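Local coordinates for probable sugar ABC transporter, sugar-binding protein (Streptococcus pneumoniae, PDB 2W7Y), which binds blood group A-trisaccharide as the solute-binding protein of a probable sugar ABC transporter, and so probably delivers such glycans for uptake, at residues N411-V414 / D415-V418. Numbering follows the deposited sequence.
Sequences NVDV and DQKV
Asp413 CB lies over one face of the Gln416 amide, 3.8 Å from Gln416 CD. The two side chains cross at about a right angle; the carboxylate and amide planes are 76° apart. The amide and the backbone N of Gln416 come to Asp413 OD2 from opposite sides of the carboxylate. Asp413 OD2 accepts a nearly straight hydrogen bond from Gln416 N at 3.1 Å. The donor is on the anti side, 31° out of the carboxylate plane. Gln416 CG packs close to that plane, 3.2 Å from Asp413 OD2. A chi1 of 61° sets this methylene between the backbone N and the carbonyl carbon. Asp413 is the N-cap of helix 414-427, and its negative charge would suit the positive end of the helix dipole. Its carbonyl starts the helical bonding: Asp413 O accepts a bent bond from Lys417 N at 3.1 Å. Next, Val418 N donates to Val414 O at 2.8 Å. Val412, just ahead of the cap, rests its CG1 3.7 Å from Lys417 CB. The lysine chain then leads away, and its NZ forms a salt bridge with Glu406. Val414 CG1 and Val418 CG2 meet at 4.2 Å, and both valines pack on helix 237-252. Asp415 is tied to that helix by a salt bridge with Lys244.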
# COMPACT_ATOMS: atom_id res chain seq x y z
N ASN A 411 22.94 -9.90 16.19
CA ASN A 411 23.33 -11.24 16.63
C ASN A 411 22.58 -12.38 15.91
O ASN A 411 22.72 -13.55 16.28
CB ASN A 411 23.14 -11.36 18.14
CG ASN A 411 21.72 -11.02 18.58
OD1 ASN A 411 20.81 -11.84 18.46
ND2 ASN A 411 21.53 -9.81 19.08
N VAL A 412 21.80 -12.03 14.90
CA VAL A 412 21.01 -13.00 14.17
C VAL A 412 21.79 -13.48 12.95
O VAL A 412 22.29 -12.66 12.16
CB VAL A 412 19.63 -12.43 13.76
CG1 VAL A 412 18.85 -13.41 12.90
CG2 VAL A 412 18.81 -12.07 14.98
N ASP A 413 21.92 -14.79 12.81
CA ASP A 413 22.51 -15.40 11.62
C ASP A 413 21.45 -15.41 10.52
O ASP A 413 20.35 -15.94 10.71
CB ASP A 413 23.00 -16.82 11.92
CG ASP A 413 23.56 -17.51 10.69
OD1 ASP A 413 24.65 -17.12 10.23
OD2 ASP A 413 22.92 -18.46 10.20
N VAL A 414 21.79 -14.83 9.37
CA VAL A 414 20.85 -14.68 8.24
C VAL A 414 20.39 -16.03 7.68
O VAL A 414 19.20 -16.24 7.45
CB VAL A 414 21.42 -13.78 7.11
CG1 VAL A 414 20.45 -13.69 5.94
CG2 VAL A 414 21.74 -12.39 7.63
N ASP A 415 21.34 -16.95 7.47
CA ASP A 415 21.05 -18.27 6.90
C ASP A 415 19.97 -19.04 7.66
O ASP A 415 18.99 -19.50 7.07
CB ASP A 415 22.32 -19.11 6.79
CG ASP A 415 23.12 -18.81 5.53
OD1 ASP A 415 22.55 -18.26 4.57
OD2 ASP A 415 24.33 -19.13 5.50
N GLN A 416 20.14 -19.17 8.98
CA GLN A 416 19.20 -19.91 9.80
C GLN A 416 17.93 -19.11 10.12
O GLN A 416 16.91 -19.69 10.47
CB GLN A 416 19.86 -20.46 11.08
CG GLN A 416 20.43 -19.40 12.01
CD GLN A 416 21.21 -19.99 13.17
OE1 GLN A 416 20.84 -19.84 14.31
NE2 GLN A 416 22.29 -20.64 12.87
N LYS A 417 18.01 -17.79 9.99
CA LYS A 417 16.83 -16.93 10.07
C LYS A 417 15.93 -17.13 8.86
O LYS A 417 14.70 -17.21 9.00
CB LYS A 417 17.21 -15.46 10.23
CG LYS A 417 16.02 -14.53 10.51
CD LYS A 417 15.38 -14.82 11.86
CE LYS A 417 14.12 -14.02 12.06
NZ LYS A 417 13.56 -14.22 13.43
N VAL A 418 16.53 -17.19 7.67
CA VAL A 418 15.81 -17.49 6.43
C VAL A 418 15.07 -18.82 6.57
O VAL A 418 13.87 -18.90 6.28
CB VAL A 418 16.76 -17.51 5.19
CG1 VAL A 418 16.10 -18.21 4.01
CG2 VAL A 418 17.17 -16.10 4.81